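Local coordinates for protein post-proline cleaving enzyme (Rickettsia typhi, PDB 4HVT) that probably cleaves short peptides on the carboxyl side of proline, as a serine peptidase of the prolyl oligopeptidase family, at residues A[413-418]-A[493-498]; A[464-469]-A[510-515]. All blocks are in the same frame, centred on the assembly; numbering follows the deposited sequence. Where two conformers were deposited one is given.

Contact 1: A[413-418]-A[493-498]; sequences TIENSI and APYFSR. With EDO (1,2-ethanediol), chain G.
With CG of Glu415 set between its own backbone N and carbonyl carbon (chi1 70°) and the chain extended beyond it, the carboxylate reaches Tyr495 and Phe496; the Phe496 ring, its CG turned away from the backbone N (chi1 -175°), is carried against the backbone of Asn416 to Ile418. The two segments belong to different halves of the prolyl oligopeptidase architecture: 413-418 leaves a strand of the beta-propeller, and 493-498 leads into helix 498-505 of the alpha/beta-hydrolase part, so the contact is an interdomain seam. One direct hydrogen bond spans it, from Phe496 N to Glu415 OE1 at 2.8 Å, nearly straight and received on the anti lone pair. The same oxygen takes a second bond from water 1, which also donates to Phe496 O. Tyr495 lies alongside the glutamate, its CB 3.4 Å from OE1. The other oxygen, OE2, lies against the ethanediol, probably a guest from the crystallisation liquor. Beyond the carboxylate, Asn416 folds an Asx turn, its OD1 accepting from Ile418 N, while its ND2 is held by Gln395 O; the turn presents successive carbonyls to the phenyl ring. Asn416 O lies at the ring edge, near its plane, and 3.3 Å from CB, whereas Ser417 O approaches CD2 obliquely. Phe442 meets the same ring edge-to-face. Water 2 bridges Ser417 N and Pro494 O, and water 3 donates to Ser417 O and Tyr495 O while accepting from Ser497 N at 2.9 Å.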
ATOM      1  N   THR A 413      -3.730  11.893  12.678  1.00  9.94           N
ATOM      2  CA  THR A 413      -4.099  10.745  13.500  1.00 10.52           C
ATOM      3  C   THR A 413      -2.924  10.305  14.363  1.00 10.61           C
ATOM      4  O   THR A 413      -1.766  10.316  13.891  1.00 10.75           O
ATOM      5  CB  THR A 413      -4.643   9.574  12.680  1.00 10.67           C
ATOM      6  OG1 THR A 413      -3.671   9.133  11.704  1.00 10.60           O
ATOM      7  CG2 THR A 413      -5.884  10.004  11.995  1.00 11.02           C
ATOM      8  N   ILE A 414      -3.199   9.858  15.593  1.00 10.64           N
ATOM      9  CA  ILE A 414      -2.199   9.194  16.430  1.00 10.63           C
ATOM     10  C   ILE A 414      -2.907   7.962  17.014  1.00 11.17           C
ATOM     11  O   ILE A 414      -4.099   8.028  17.411  1.00 11.82           O
ATOM     12  CB  ILE A 414      -1.601  10.059  17.559  1.00 10.82           C
ATOM     13  CG1 ILE A 414      -1.179  11.453  17.079  1.00 10.59           C
ATOM     14  CG2 ILE A 414      -0.392   9.408  18.189  1.00 10.95           C
ATOM     15  CD1 ILE A 414      -0.819  12.450  18.139  1.00 11.02           C
ATOM     16  N   GLU A 415      -2.178   6.864  17.061  1.00 11.20           N
ATOM     17  CA  GLU A 415      -2.698   5.575  17.516  1.00 11.61           C
ATOM     18  C   GLU A 415      -1.538   4.704  17.978  1.00 11.74           C
ATOM     19  O   GLU A 415      -0.346   5.066  17.827  1.00 11.25           O
ATOM     20  CB  GLU A 415      -3.393   4.837  16.368  1.00 11.65           C
ATOM     21  CG  GLU A 415      -2.440   4.329  15.272  1.00 11.82           C
ATOM     22  CD  GLU A 415      -3.203   4.041  14.019  1.00 12.27           C
ATOM     23  OE1 GLU A 415      -3.538   2.870  13.735  1.00 12.77           O
ATOM     24  OE2 GLU A 415      -3.529   5.014  13.278  1.00 13.05           O
ATOM     25  N   ASN A 416      -1.894   3.533  18.538  1.00 12.05           N
ATOM     26  CA  ASN A 416      -0.921   2.467  18.670  1.00 11.97           C
ATOM     27  C   ASN A 416      -1.656   1.153  18.510  1.00 12.28           C
ATOM     28  O   ASN A 416      -2.821   1.110  18.216  1.00 12.09           O
ATOM     29  CB  ASN A 416      -0.051   2.595  19.963  1.00 12.53           C
ATOM     30  CG  ASN A 416      -0.761   2.170  21.240  1.00 12.90           C
ATOM     31  OD1 ASN A 416      -1.689   1.374  21.184  1.00 13.16           O
ATOM     32  ND2 ASN A 416      -0.305   2.682  22.415  1.00 13.59           N
ATOM     33  N   SER A 417      -0.948   0.050  18.566  1.00 12.64           N
ATOM     34  CA  SER A 417      -1.571  -1.207  18.177  1.00 13.46           C
ATOM     35  C   SER A 417      -2.797  -1.562  19.025  1.00 13.84           C
ATOM     36  O   SER A 417      -3.649  -2.310  18.553  1.00 14.06           O
ATOM     37  CB  SER A 417      -0.537  -2.322  18.233  1.00 14.00           C
ATOM     38  OG  SER A 417      -1.043  -3.561  17.735  1.00 15.94           O
ATOM     39  N   ILE A 418      -2.880  -1.044  20.257  1.00 14.48           N
ATOM     40  CA  ILE A 418      -3.977  -1.415  21.165  1.00 14.92           C
ATOM     41  C   ILE A 418      -4.841  -0.209  21.610  1.00 15.14           C
ATOM     42  O   ILE A 418      -5.814  -0.389  22.334  1.00 16.35           O
ATOM     43  CB  ILE A 418      -3.516  -2.213  22.416  1.00 15.47           C
ATOM     44  CG1 ILE A 418      -2.518  -1.426  23.266  1.00 15.57           C
ATOM     45  CG2 ILE A 418      -2.962  -3.585  22.024  1.00 15.31           C
ATOM     46  CD1 ILE A 418      -2.171  -2.045  24.616  1.00 16.35           C
ATOM     47  N   ALA A 493       4.658  -0.928   9.946  1.00 14.03           N
ATOM     48  CA  ALA A 493       4.408  -0.317  11.242  1.00 13.82           C
ATOM     49  C   ALA A 493       3.209  -0.941  11.981  1.00 14.01           C
ATOM     50  O   ALA A 493       2.217  -1.323  11.331  1.00 15.17           O
ATOM     51  CB  ALA A 493       4.206   1.163  11.083  1.00 14.55           C
ATOM     52  N   PRO A 494       3.313  -1.038  13.298  1.00 13.92           N
ATOM     53  CA  PRO A 494       2.241  -1.647  14.146  1.00 14.72           C
ATOM     54  C   PRO A 494       0.977  -0.731  14.382  1.00 15.29           C
ATOM     55  O   PRO A 494       0.780  -0.206  15.475  1.00 16.26           O
ATOM     56  CB  PRO A 494       2.953  -1.944  15.453  1.00 15.47           C
ATOM     57  CG  PRO A 494       4.047  -0.981  15.521  1.00 15.24           C
ATOM     58  CD  PRO A 494       4.515  -0.803  14.085  1.00 14.49           C
ATOM     59  N   TYR A 495       0.155  -0.579  13.342  1.00 15.32           N
ATOM     60  CA  TYR A 495      -1.077   0.199  13.478  0.60 15.60           C
ATOM     61  C   TYR A 495      -2.191  -0.541  14.204  1.00 15.27           C
ATOM     62  O   TYR A 495      -2.137  -1.781  14.429  1.00 15.61           O
ATOM     63  CB  TYR A 495      -1.578   0.671  12.116  0.60 16.25           C
ATOM     64  CG  TYR A 495      -2.056  -0.454  11.254  0.60 17.14           C
ATOM     65  CD1 TYR A 495      -1.181  -1.146  10.421  0.60 18.42           C
ATOM     66  CD2 TYR A 495      -3.378  -0.836  11.282  0.60 18.09           C
ATOM     67  CE1 TYR A 495      -1.637  -2.203   9.652  0.60 18.86           C
ATOM     68  CE2 TYR A 495      -3.852  -1.879  10.531  0.60 18.77           C
ATOM     69  CZ  TYR A 495      -2.977  -2.539   9.698  0.60 19.45           C
ATOM     70  OH  TYR A 495      -3.435  -3.593   8.954  0.60 22.43           O
ATOM     71  N   PHE A 496      -3.193   0.217  14.625  1.00 14.35           N
ATOM     72  CA  PHE A 496      -4.344  -0.333  15.315  1.00 14.60           C
ATOM     73  C   PHE A 496      -5.205  -1.056  14.308  1.00 14.75           C
ATOM     74  O   PHE A 496      -5.644  -0.456  13.319  1.00 15.37           O
ATOM     75  CB  PHE A 496      -5.190   0.808  15.963  1.00 14.32           C
ATOM     76  CG  PHE A 496      -6.335   0.299  16.803  1.00 14.80           C
ATOM     77  CD1 PHE A 496      -7.591   0.063  16.241  1.00 14.93           C
ATOM     78  CD2 PHE A 496      -6.132   0.006  18.123  1.00 14.93           C
ATOM     79  CE1 PHE A 496      -8.642  -0.391  17.000  1.00 15.36           C
ATOM     80  CE2 PHE A 496      -7.180  -0.446  18.906  1.00 15.37           C
ATOM     81  CZ  PHE A 496      -8.419  -0.670  18.338  1.00 15.40           C
ATOM     82  N   SER A 497      -5.401  -2.357  14.505  1.00 15.89           N
ATOM     83  CA  SER A 497      -6.347  -3.131  13.705  1.00 16.63           C
ATOM     84  C   SER A 497      -7.543  -3.543  14.521  1.00 18.01           C
ATOM     85  O   SER A 497      -7.444  -4.424  15.383  1.00 18.29           O
ATOM     86  CB  SER A 497      -5.679  -4.385  13.145  1.00 17.12           C
ATOM     87  OG  SER A 497      -6.654  -5.185  12.454  1.00 18.20           O
ATOM     88  N   ARG A 498      -8.681  -2.950  14.206  1.00 18.93           N
ATOM     89  CA  ARG A 498      -9.898  -3.279  14.881  1.00 21.07           C
ATOM     90  C   ARG A 498     -10.260  -4.752  14.675  1.00 20.49           C
ATOM     91  O   ARG A 498     -10.664  -5.436  15.612  1.00 20.36           O
ATOM     92  CB  ARG A 498     -11.001  -2.366  14.386  1.00 23.02           C
ATOM     93  CG  ARG A 498     -12.159  -2.376  15.292  1.00 24.91           C
ATOM     94  CD  ARG A 498     -13.136  -1.280  14.954  1.00 25.31           C
ATOM     95  NE  ARG A 498     -14.353  -1.673  15.604  1.00 25.68           N
ATOM     96  CZ  ARG A 498     -15.558  -1.246  15.283  1.00 26.22           C
ATOM     97  NH1 ARG A 498     -15.713  -0.340  14.339  1.00 26.90           N
ATOM     98  NH2 ARG A 498     -16.594  -1.706  15.966  1.00 27.68           N
TER
HETATM   99  C1  EDO G 806      -6.392   6.111   9.922  1.00 34.36           C
HETATM  100  O1  EDO G 806      -5.685   5.760   8.737  1.00 35.80           O
HETATM  101  C2  EDO G 806      -5.828   5.407  11.143  1.00 33.36           C
HETATM  102  O2  EDO G 806      -4.468   5.073  10.924  1.00 33.18           O
HETATM  103  O   HOH W   1      -5.794   2.109  12.189  1.00 21.90           O
HETATM  104  O   HOH W   2       1.904   0.623  18.066  1.00 13.04           O
HETATM  105  O   HOH W   3      -3.459  -3.834  16.124  1.00 17.95           O

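Contact 2: A[464-469]-A[510-515]; sequences YFLVYK and VSVLAN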
ATOM      1  N   TYR A 464      10.062  -7.117  16.865  1.00 15.11           N
ATOM      2  CA  TYR A 464       8.717  -7.565  16.679  1.00 15.28           C
ATOM      3  C   TYR A 464       7.792  -7.000  17.766  1.00 15.41           C
ATOM      4  O   TYR A 464       8.235  -6.649  18.866  1.00 16.29           O
ATOM      5  CB  TYR A 464       8.603  -9.096  16.611  1.00 15.78           C
ATOM      6  CG  TYR A 464       8.947  -9.906  17.846  1.00 16.84           C
ATOM      7  CD1 TYR A 464      10.273 -10.288  18.118  1.00 17.84           C
ATOM      8  CD2 TYR A 464       7.968 -10.348  18.688  1.00 17.48           C
ATOM      9  CE1 TYR A 464      10.611 -11.087  19.217  1.00 18.84           C
ATOM     10  CE2 TYR A 464       8.289 -11.146  19.774  1.00 18.65           C
ATOM     11  CZ  TYR A 464       9.605 -11.532  20.036  1.00 18.89           C
ATOM     12  OH  TYR A 464       9.846 -12.301  21.193  1.00 21.14           O
ATOM     13  N   PHE A 465       6.528  -6.899  17.398  1.00 15.36           N
ATOM     14  CA  PHE A 465       5.439  -6.393  18.212  1.00 15.49           C
ATOM     15  C   PHE A 465       4.491  -7.515  18.611  1.00 16.00           C
ATOM     16  O   PHE A 465       3.960  -8.272  17.759  1.00 15.91           O
ATOM     17  CB  PHE A 465       4.732  -5.263  17.505  1.00 15.05           C
ATOM     18  CG  PHE A 465       5.599  -4.063  17.354  1.00 15.37           C
ATOM     19  CD1 PHE A 465       5.654  -3.097  18.336  1.00 15.70           C
ATOM     20  CD2 PHE A 465       6.415  -3.929  16.251  1.00 14.99           C
ATOM     21  CE1 PHE A 465       6.499  -1.981  18.204  1.00 15.42           C
ATOM     22  CE2 PHE A 465       7.277  -2.884  16.115  1.00 15.33           C
ATOM     23  CZ  PHE A 465       7.298  -1.850  17.066  1.00 15.33           C
ATOM     24  N   LEU A 466       4.318  -7.641  19.921  1.00 16.31           N
ATOM     25  CA  LEU A 466       3.550  -8.698  20.498  1.00 16.54           C
ATOM     26  C   LEU A 466       2.334  -8.075  21.219  1.00 16.64           C
ATOM     27  O   LEU A 466       2.514  -7.179  22.061  1.00 16.37           O
ATOM     28  CB  LEU A 466       4.426  -9.408  21.516  1.00 17.40           C
ATOM     29  CG  LEU A 466       3.742 -10.432  22.394  1.00 17.94           C
ATOM     30  CD1 LEU A 466       3.205 -11.652  21.654  1.00 18.21           C
ATOM     31  CD2 LEU A 466       4.723 -10.873  23.491  1.00 18.38           C
ATOM     32  N   VAL A 467       1.117  -8.522  20.886  1.00 16.58           N
ATOM     33  CA  VAL A 467      -0.121  -8.026  21.505  1.00 17.00           C
ATOM     34  C   VAL A 467      -0.916  -9.228  22.034  1.00 17.82           C
ATOM     35  O   VAL A 467      -1.107 -10.238  21.330  1.00 17.88           O
ATOM     36  CB  VAL A 467      -1.010  -7.267  20.504  1.00 16.57           C
ATOM     37  CG1 VAL A 467      -2.372  -6.894  21.106  1.00 17.35           C
ATOM     38  CG2 VAL A 467      -0.302  -6.006  20.076  1.00 16.20           C
ATOM     39  N   TYR A 468      -1.361  -9.139  23.283  1.00 18.56           N
ATOM     40  CA  TYR A 468      -2.111 -10.229  23.889  1.00 20.28           C
ATOM     41  C   TYR A 468      -3.094  -9.686  24.915  1.00 21.08           C
ATOM     42  O   TYR A 468      -3.052  -8.500  25.330  1.00 20.86           O
ATOM     43  CB  TYR A 468      -1.201 -11.316  24.524  1.00 21.26           C
ATOM     44  CG  TYR A 468      -0.257 -10.846  25.601  1.00 22.49           C
ATOM     45  CD1 TYR A 468       1.045 -10.419  25.304  1.00 22.81           C
ATOM     46  CD2 TYR A 468      -0.648 -10.870  26.930  1.00 23.38           C
ATOM     47  CE1 TYR A 468       1.912 -10.021  26.329  1.00 24.29           C
ATOM     48  CE2 TYR A 468       0.209 -10.470  27.929  1.00 25.03           C
ATOM     49  CZ  TYR A 468       1.491 -10.069  27.621  1.00 25.63           C
ATOM     50  OH  TYR A 468       2.290  -9.629  28.669  1.00 28.57           O
ATOM     51  N   LYS A 469      -4.012 -10.553  25.289  1.00 22.42           N
ATOM     52  CA  LYS A 469      -5.008 -10.172  26.313  1.00 23.28           C
ATOM     53  C   LYS A 469      -4.457 -10.430  27.723  1.00 23.76           C
ATOM     54  O   LYS A 469      -3.879 -11.468  27.982  1.00 22.76           O
ATOM     55  CB  LYS A 469      -6.292 -10.954  26.051  1.00 25.33           C
ATOM     56  CG  LYS A 469      -7.521 -10.387  26.745  1.00 27.16           C
ATOM     57  CD  LYS A 469      -8.740 -11.258  26.455  1.00 29.93           C
ATOM     58  CE  LYS A 469     -10.018 -10.735  27.104  1.00 31.94           C
ATOM     59  NZ  LYS A 469     -11.247 -11.255  26.421  1.00 32.30           N
ATOM     60  N   VAL A 510      -3.138 -14.385  20.238  1.00 17.90           N
ATOM     61  CA  VAL A 510      -1.991 -13.507  20.357  1.00 17.34           C
ATOM     62  C   VAL A 510      -1.718 -13.033  18.956  1.00 16.41           C
ATOM     63  O   VAL A 510      -1.814 -13.827  18.022  1.00 16.29           O
ATOM     64  CB  VAL A 510      -0.788 -14.331  20.892  1.00 17.85           C
ATOM     65  CG1 VAL A 510       0.466 -13.502  20.899  1.00 17.52           C
ATOM     66  CG2 VAL A 510      -1.065 -14.801  22.324  1.00 18.37           C
ATOM     67  N   SER A 511      -1.331 -11.750  18.837  1.00 15.84           N
ATOM     68  CA  SER A 511      -0.961 -11.157  17.550  0.50 15.40           C
ATOM     69  C   SER A 511       0.526 -10.789  17.533  1.00 15.01           C
ATOM     70  O   SER A 511       1.033 -10.206  18.486  1.00 14.99           O
ATOM     71  CB  SER A 511      -1.783  -9.890  17.291  0.50 15.19           C
ATOM     72  OG  SER A 511      -3.125 -10.209  16.941  0.50 15.73           O
ATOM     73  N   VAL A 512       1.218 -11.084  16.414  1.00 14.51           N
ATOM     74  CA  VAL A 512       2.608 -10.733  16.325  1.00 14.41           C
ATOM     75  C   VAL A 512       2.930 -10.173  14.963  1.00 14.03           C
ATOM     76  O   VAL A 512       2.462 -10.693  13.966  1.00 13.72           O
ATOM     77  CB  VAL A 512       3.550 -11.925  16.597  1.00 14.87           C
ATOM     78  CG1 VAL A 512       5.006 -11.509  16.662  1.00 14.84           C
ATOM     79  CG2 VAL A 512       3.170 -12.588  17.906  1.00 15.54           C
ATOM     80  N   LEU A 513       3.707  -9.092  14.973  1.00 13.94           N
ATOM     81  CA  LEU A 513       4.200  -8.470  13.740  1.00 13.69           C
ATOM     82  C   LEU A 513       5.708  -8.416  13.807  1.00 13.69           C
ATOM     83  O   LEU A 513       6.254  -7.796  14.718  1.00 13.59           O
ATOM     84  CB  LEU A 513       3.684  -7.014  13.641  1.00 13.98           C
ATOM     85  CG  LEU A 513       4.102  -6.179  12.424  1.00 14.36           C
ATOM     86  CD1 LEU A 513       3.405  -6.709  11.219  1.00 15.20           C
ATOM     87  CD2 LEU A 513       3.687  -4.736  12.702  1.00 14.98           C
ATOM     88  N   ALA A 514       6.363  -8.988  12.809  1.00 13.31           N
ATOM     89  CA  ALA A 514       7.826  -9.059  12.736  1.00 13.55           C
ATOM     90  C   ALA A 514       8.435  -8.123  11.673  1.00 13.09           C
ATOM     91  O   ALA A 514       8.115  -8.199  10.508  1.00 12.78           O
ATOM     92  CB  ALA A 514       8.272 -10.488  12.496  1.00 14.03           C
ATOM     93  N   ASN A 515       9.324  -7.247  12.107  1.00 12.99           N
ATOM     94  CA  ASN A 515       9.936  -6.260  11.243  1.00 12.30           C
ATOM     95  C   ASN A 515      11.205  -6.794  10.604  1.00 11.99           C
ATOM     96  O   ASN A 515      12.353  -6.336  10.797  1.00 12.08           O
ATOM     97  CB  ASN A 515      10.167  -4.982  12.072  1.00 12.76           C
ATOM     98  CG  ASN A 515       8.863  -4.437  12.609  1.00 13.13           C
ATOM     99  OD1 ASN A 515       8.577  -4.578  13.785  1.00 14.39           O
ATOM    100  ND2 ASN A 515       8.065  -3.809  11.742  1.00 12.68           N
TER
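Phe465 and Leu513, and likewise Val467 and Ser511, form hydrogen-bonded pairs of two antiparallel strands whose axes run 172° apart and approach to 4.6 Å. Each pair exchanges two N-H...O bonds of 2.8 to 2.9 Å between the backbone N and O atoms of its two residues. Leu466 with Val512, between these pairs, and Tyr464 with Ala514, beyond Phe465 and Leu513, are non-hydrogen-bonded pairs, where CA-H groups lean on the same carbonyls, as Val512 CA does on Phe465 O. Side chains alternate accordingly. On the face of Tyr464 and Leu466, the branch Leu466 CD1 presses against Val510 CG1 at 3.4 Å, tighter than an ordinary carbon contact, and also touches Val512 CG2. With CG1 of Val512 opposite its backbone N (chi1 -173°), that methyl meets Tyr464 CD2 at 3.8 Å, obliquely to the ring. In the mixed sheet of the alpha/beta-hydrolase fold, 461-469 is the antiparallel second strand, and 510-514 begins the parallel run beside 480-483. Helix 536-551 packs on this face, with Leu549 reaching both Tyr464 and Val512. The other face carries Phe465, Val467, Ser511 and Leu513; there CB of Phe465 and CB of Leu513 stand 4.4 Å apart. Just past the strand, Asn515 brings OD1 to the Phe465 ring edge, near its plane, 3.2 Å from CE2, with the amide and ring planes perpendicular. The electronegative oxygen thus faces the hydrogens on the ring rim, probably a mildly favourable contact. The other end of the amide is held by Glu521, which accepts a hydrogen bond from Asn515 ND2.

Contact 2 is a buried piece of the hydrolase sheet, whereas contact 1 is a partly buried seam between that half of the enzyme and the propeller. Regular main-chain bonding joins the strands of contact 2; in contact 1, where the two segments do not pair as strands with each other, a carboxylate and three waters do much of the joining. The two meet directly on the Phe465 and Val467 face of the sheet. Ile418 CG2 packs on Val467 CG1 at 3.5 Å, and Pro494 lies against both strands, its CG 3.7 Å from Phe465 CZ and its CA 3.7 Å from Leu513 CD2. Segments 413-418 and 493-498 therefore rest together on one sheet face, with helix 536-551 on the other.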